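Side-chain contacts in lectin (Lotus tetragonolobus, PDB 2EIG), which probably binds L-fucosyl-containing sugars as a calcium- and manganese-bearing legume seed lectin that assembles into a tetramer: residues T40-Y45 against V83-P88; P94-G99 against I104-N109. One frame throughout, in Å; residues are numbered along the deposited sequence.

Contact 1 of 2, residues T40-Y45 against V83-P88; sequences TSHALY and VFFLAP
His42 and Leu44 reach over one face of the seven-stranded antiparallel sheet of the legume lectin jelly-roll sandwich to a single ring, that of Phe85. The contact illustrates how two strands that are not paired with each other can still share side-chain packing: strand 199-208 lies between strands 39-50 and 81-88, and the closest alpha carbons of the two segments, those of Leu44 and Phe85, are 9.0 Å apart. What meets is therefore side chain alone. His42 comes first along the 40-45 segment. Its chi1 (-84°) sets CG beside the backbone N and anti to the carbonyl carbon, and the turn about CB-CG (chi2 -153°) presents one imidazole face to the phenyl edge of Phe85. The pair is an edge-to-face, T-shaped stack with planes 61° apart and centroids separated by 5.0 Å. Phe85 CZ is the atom that enters over the imidazole, displaced from the ring centre toward the rim. The polar end of the histidine is satisfied elsewhere, because NE2 is hydrogen-bonded to the carbonyl oxygen of Gly103, a bond that helps fix the rotation of the ring. Ser205 of the intervening strand touches both His42 and Phe85. Two residues further on, Leu44 contributes a purely apolar contact through one methyl, its CD2 approaching the phenyl obliquely at 3.8 Å from Phe85 CE2. All three side chains are buried. The tightest point is where the tip of the phenylalanine meets the imidazole, with Phe85 CZ 3.4 Å from His42 CE1.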
loop_
_atom_site.group_PDB
_atom_site.type_symbol
_atom_site.label_atom_id
_atom_site.label_comp_id
_atom_site.label_asym_id
_atom_site.label_seq_id
_atom_site.Cartn_x
_atom_site.Cartn_y
_atom_site.Cartn_z
ATOM N N THR A 40 5.502 -25.097 -23.195
ATOM C CA THR A 40 4.622 -24.218 -22.471
ATOM C C THR A 40 3.582 -25.106 -21.865
ATOM O O THR A 40 3.058 -25.969 -22.549
ATOM C CB THR A 40 3.927 -23.218 -23.395
ATOM O OG1 THR A 40 4.942 -22.521 -24.122
ATOM C CG2 THR A 40 3.046 -22.236 -22.580
ATOM N N SER A 41 3.272 -24.841 -20.598
ATOM C CA SER A 41 2.318 -25.589 -19.809
ATOM C C SER A 41 1.464 -24.637 -19.006
ATOM O O SER A 41 1.999 -23.753 -18.320
ATOM C CB SER A 41 3.095 -26.424 -18.762
ATOM O OG SER A 41 3.978 -27.317 -19.419
ATOM N N HIS A 42 0.161 -24.888 -19.034
ATOM C CA HIS A 42 -0.826 -24.256 -18.189
ATOM C C HIS A 42 -1.521 -25.346 -17.399
ATOM O O HIS A 42 -1.783 -26.405 -17.924
ATOM C CB HIS A 42 -1.858 -23.564 -19.058
ATOM C CG HIS A 42 -1.434 -22.201 -19.482
ATOM N ND1 HIS A 42 -2.335 -21.207 -19.788
ATOM C CD2 HIS A 42 -0.208 -21.638 -19.529
ATOM C CE1 HIS A 42 -1.669 -20.099 -20.069
ATOM N NE2 HIS A 42 -0.377 -20.334 -19.911
ATOM N N ALA A 43 -1.784 -25.087 -16.136
ATOM C CA ALA A 43 -2.596 -25.985 -15.319
ATOM C C ALA A 43 -3.491 -25.047 -14.532
ATOM O O ALA A 43 -3.022 -24.278 -13.659
ATOM C CB ALA A 43 -1.729 -26.823 -14.381
ATOM N N LEU A 44 -4.770 -25.069 -14.876
ATOM C CA LEU A 44 -5.722 -24.114 -14.300
ATOM C C LEU A 44 -6.706 -24.859 -13.443
ATOM O O LEU A 44 -7.130 -25.967 -13.797
ATOM C CB LEU A 44 -6.494 -23.408 -15.417
ATOM C CG LEU A 44 -5.621 -22.755 -16.511
ATOM C CD1 LEU A 44 -6.544 -21.991 -17.437
ATOM C CD2 LEU A 44 -4.567 -21.810 -15.924
ATOM N N TYR A 45 -7.139 -24.240 -12.357
ATOM C CA TYR A 45 -8.328 -24.719 -11.711
ATOM C C TYR A 45 -9.462 -24.708 -12.769
ATOM O O TYR A 45 -9.612 -23.744 -13.526
ATOM C CB TYR A 45 -8.676 -23.892 -10.479
ATOM C CG TYR A 45 -9.867 -24.413 -9.728
ATOM C CD1 TYR A 45 -9.874 -25.730 -9.200
ATOM C CD2 TYR A 45 -10.977 -23.587 -9.502
ATOM C CE1 TYR A 45 -10.971 -26.200 -8.497
ATOM C CE2 TYR A 45 -12.095 -24.057 -8.783
ATOM C CZ TYR A 45 -12.077 -25.358 -8.310
ATOM O OH TYR A 45 -13.129 -25.826 -7.600
ATOM N N VAL A 83 4.835 -19.631 -13.065
ATOM C CA VAL A 83 4.064 -18.594 -12.403
ATOM C C VAL A 83 2.762 -19.100 -11.851
ATOM O O VAL A 83 2.190 -19.993 -12.424
ATOM C CB VAL A 83 3.846 -17.380 -13.344
ATOM C CG1 VAL A 83 5.164 -17.123 -14.125
ATOM C CG2 VAL A 83 2.632 -17.579 -14.281
ATOM N N PHE A 84 2.333 -18.530 -10.729
ATOM C CA PHE A 84 0.956 -18.510 -10.353
ATOM C C PHE A 84 0.294 -17.254 -10.965
ATOM O O PHE A 84 0.819 -16.142 -10.851
ATOM C CB PHE A 84 0.756 -18.482 -8.822
ATOM C CG PHE A 84 -0.701 -18.343 -8.434
ATOM C CD1 PHE A 84 -1.553 -19.463 -8.457
ATOM C CD2 PHE A 84 -1.243 -17.099 -8.150
ATOM C CE1 PHE A 84 -2.890 -19.334 -8.147
ATOM C CE2 PHE A 84 -2.569 -16.951 -7.831
ATOM C CZ PHE A 84 -3.410 -18.071 -7.807
ATOM N N PHE A 85 -0.835 -17.442 -11.610
ATOM C CA PHE A 85 -1.500 -16.371 -12.321
ATOM C C PHE A 85 -3.041 -16.433 -12.330
ATOM O O PHE A 85 -3.662 -17.516 -12.251
ATOM C CB PHE A 85 -0.941 -16.160 -13.761
ATOM C CG PHE A 85 -1.473 -17.122 -14.834
ATOM C CD1 PHE A 85 -2.184 -16.632 -15.903
ATOM C CD2 PHE A 85 -1.153 -18.490 -14.826
ATOM C CE1 PHE A 85 -2.630 -17.466 -16.958
ATOM C CE2 PHE A 85 -1.625 -19.358 -15.866
ATOM C CZ PHE A 85 -2.336 -18.840 -16.939
ATOM N N LEU A 86 -3.609 -15.232 -12.346
ATOM C CA LEU A 86 -4.986 -14.950 -12.668
ATOM C C LEU A 86 -5.041 -14.347 -14.053
ATOM O O LEU A 86 -4.233 -13.426 -14.411
ATOM C CB LEU A 86 -5.567 -13.909 -11.706
ATOM C CG LEU A 86 -5.940 -14.393 -10.304
ATOM C CD1 LEU A 86 -4.702 -14.876 -9.577
ATOM C CD2 LEU A 86 -6.543 -13.209 -9.533
ATOM N N ALA A 87 -5.986 -14.841 -14.828
ATOM C CA ALA A 87 -6.220 -14.359 -16.193
ATOM C C ALA A 87 -7.725 -14.467 -16.513
ATOM O O ALA A 87 -8.413 -15.313 -15.924
ATOM C CB ALA A 87 -5.414 -15.128 -17.164
ATOM N N PRO A 88 -8.216 -13.636 -17.459
ATOM C CA PRO A 88 -9.587 -13.680 -17.860
ATOM C C PRO A 88 -9.994 -15.099 -18.110
ATOM O O PRO A 88 -9.316 -15.854 -18.819
ATOM C CB PRO A 88 -9.580 -12.883 -19.190
ATOM C CG PRO A 88 -8.604 -11.815 -18.891
ATOM C CD PRO A 88 -7.479 -12.633 -18.259
#

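Contact 2 of 2, residues P94-G99 against I104-N109; sequences PPNSQG and ITDSSN
The carbonyl oxygen of Asn96 takes the main hydrogen bond between 94-99 and 104-109, from the backbone N of Ser107 at 3.0 Å. This donor stands well above the carbonyl plane, 51° out of it, and Ser107 OG adds a weak bond to the same oxygen. Within 104-109, Asp106 OD2 accepts from Ser108 N at 2.9 Å, an Asx turn within the type I turn Asp106-Asn109; with CG anti to the backbone N (chi1 179°), the carboxylate lies alongside the Asn96 side chain, pointing the same way. In 94-99, the type II turn Pro94-Ser97 brings Ser97 OG toward Pro94 O, at a modelled separation too short for the bond to be taken at face value. Two CA-H...O contacts follow, Asp106 CA to Pro95 O at 3.1 Å and Ser97 CA to Thr105 O at 3.0 Å. Farther out come the apolar contacts: Pro94 CB lies 4.1 Å from Asp106 CB, and the Pro95 ring flanks the carboxylate. Asn109 O is hydrogen-bonded to Ser110 OG of the second subunit. These turns belong to the long loop joining strands 81-88 and 115-120, with Ile104 packed on Val83 and Phe85 of strand 81-88.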
loop_
_atom_site.group_PDB
_atom_site.type_symbol
_atom_site.label_atom_id
_atom_site.label_comp_id
_atom_site.label_asym_id
_atom_site.label_seq_id
_atom_site.Cartn_x
_atom_site.Cartn_y
_atom_site.Cartn_z
ATOM N N PRO A 94 -1.261 -17.918 -24.635
ATOM C CA PRO A 94 -1.222 -16.864 -25.670
ATOM C C PRO A 94 -0.241 -17.144 -26.803
ATOM O O PRO A 94 0.794 -17.871 -26.615
ATOM C CB PRO A 94 -0.856 -15.589 -24.889
ATOM C CG PRO A 94 -1.018 -15.998 -23.387
ATOM C CD PRO A 94 -0.696 -17.451 -23.357
ATOM N N PRO A 95 -0.536 -16.565 -27.982
ATOM C CA PRO A 95 0.462 -16.558 -29.072
ATOM C C PRO A 95 1.742 -15.912 -28.567
ATOM O O PRO A 95 1.669 -15.133 -27.625
ATOM C CB PRO A 95 -0.186 -15.641 -30.129
ATOM C CG PRO A 95 -1.588 -15.640 -29.834
ATOM C CD PRO A 95 -1.785 -15.899 -28.364
ATOM N N ASN A 96 2.910 -16.221 -29.147
ATOM C CA ASN A 96 4.166 -15.477 -28.813
ATOM C C ASN A 96 4.538 -15.382 -27.314
ATOM O O ASN A 96 5.188 -14.417 -26.847
ATOM C CB ASN A 96 4.147 -14.080 -29.451
ATOM C CG ASN A 96 3.383 -14.049 -30.752
ATOM O OD1 ASN A 96 2.273 -13.500 -30.820
ATOM N ND2 ASN A 96 3.938 -14.653 -31.784
ATOM N N SER A 97 4.137 -16.414 -26.563
ATOM C CA SER A 97 4.384 -16.490 -25.128
ATOM C C SER A 97 5.479 -17.497 -24.698
ATOM O O SER A 97 5.625 -17.793 -23.521
ATOM C CB SER A 97 3.075 -16.768 -24.403
ATOM O OG SER A 97 2.493 -18.006 -24.816
ATOM N N GLN A 98 6.242 -18.024 -25.660
ATOM C CA GLN A 98 7.299 -19.009 -25.353
ATOM C C GLN A 98 8.405 -18.436 -24.506
ATOM O O GLN A 98 8.562 -17.198 -24.406
ATOM C CB GLN A 98 7.845 -19.673 -26.622
ATOM C CG GLN A 98 6.852 -20.657 -27.257
ATOM C CD GLN A 98 7.507 -21.457 -28.351
ATOM O OE1 GLN A 98 7.594 -22.705 -28.274
ATOM N NE2 GLN A 98 8.044 -20.749 -29.348
ATOM N N GLY A 99 9.187 -19.332 -23.897
ATOM C CA GLY A 99 10.427 -18.925 -23.224
ATOM C C GLY A 99 10.181 -17.943 -22.084
ATOM O O GLY A 99 9.372 -18.192 -21.151
ATOM N N ILE A 104 2.395 -16.515 -20.480
ATOM C CA ILE A 104 1.368 -15.549 -19.998
ATOM C C ILE A 104 1.308 -14.263 -20.832
ATOM O O ILE A 104 0.305 -13.568 -20.851
ATOM C CB ILE A 104 1.521 -15.195 -18.502
ATOM C CG1 ILE A 104 2.913 -14.588 -18.188
ATOM C CG2 ILE A 104 1.173 -16.450 -17.607
ATOM C CD1 ILE A 104 3.189 -14.286 -16.722
ATOM N N THR A 105 2.383 -13.957 -21.516
ATOM C CA THR A 105 2.463 -12.711 -22.281
ATOM C C THR A 105 2.611 -13.066 -23.747
ATOM O O THR A 105 3.543 -13.754 -24.111
ATOM C CB THR A 105 3.674 -11.869 -21.800
ATOM O OG1 THR A 105 3.375 -11.329 -20.500
ATOM C CG2 THR A 105 4.007 -10.711 -22.777
ATOM N N ASP A 106 1.694 -12.570 -24.568
ATOM C CA ASP A 106 1.880 -12.476 -25.992
ATOM C C ASP A 106 2.849 -11.302 -26.249
ATOM O O ASP A 106 2.493 -10.127 -26.042
ATOM C CB ASP A 106 0.535 -12.183 -26.645
ATOM C CG ASP A 106 0.615 -12.028 -28.166
ATOM O OD1 ASP A 106 -0.449 -12.092 -28.786
ATOM O OD2 ASP A 106 1.698 -11.848 -28.749
ATOM N N SER A 107 4.050 -11.633 -26.716
ATOM C CA SER A 107 5.128 -10.681 -26.882
ATOM C C SER A 107 4.855 -9.647 -27.967
ATOM O O SER A 107 5.501 -8.599 -27.962
ATOM C CB SER A 107 6.476 -11.381 -27.166
ATOM O OG SER A 107 6.507 -11.905 -28.468
ATOM N N SER A 108 3.874 -9.920 -28.836
ATOM C CA SER A 108 3.537 -9.019 -29.946
ATOM C C SER A 108 2.280 -8.206 -29.673
ATOM O O SER A 108 1.612 -7.819 -30.595
ATOM C CB SER A 108 3.306 -9.811 -31.235
ATOM O OG SER A 108 4.434 -10.565 -31.607
ATOM N N ASN A 109 2.006 -7.968 -28.394
ATOM C CA ASN A 109 0.794 -7.387 -27.811
ATOM C C ASN A 109 1.384 -7.071 -26.405
ATOM O O ASN A 109 2.396 -7.662 -26.103
ATOM C CB ASN A 109 -0.195 -8.524 -27.691
ATOM C CG ASN A 109 -1.573 -8.076 -27.550
ATOM O OD1 ASN A 109 -2.301 -8.576 -26.724
ATOM N ND2 ASN A 109 -1.986 -7.167 -28.395
#

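Contact 1 is core and contact 2 is partly surface, and their chemistry follows their place. Between 40-45 and 83-88 there is no hydrogen bond: rings and a methyl fill a buried layer over a sheet whose intervening strand supplies the backbone pairing. Between 94-99 and 104-109, where no regular strand organises the chain, backbone and side-chain polar groups do that work, and the contact reaches a subunit boundary. The two share no segment, yet they adjoin. Ile104 CG2 lies 3.8 Å from both Phe85 CD1 and Val83 CG2, so the loop that follows strand 81-88 folds back to cover the phenylalanine on which contact 1 depends.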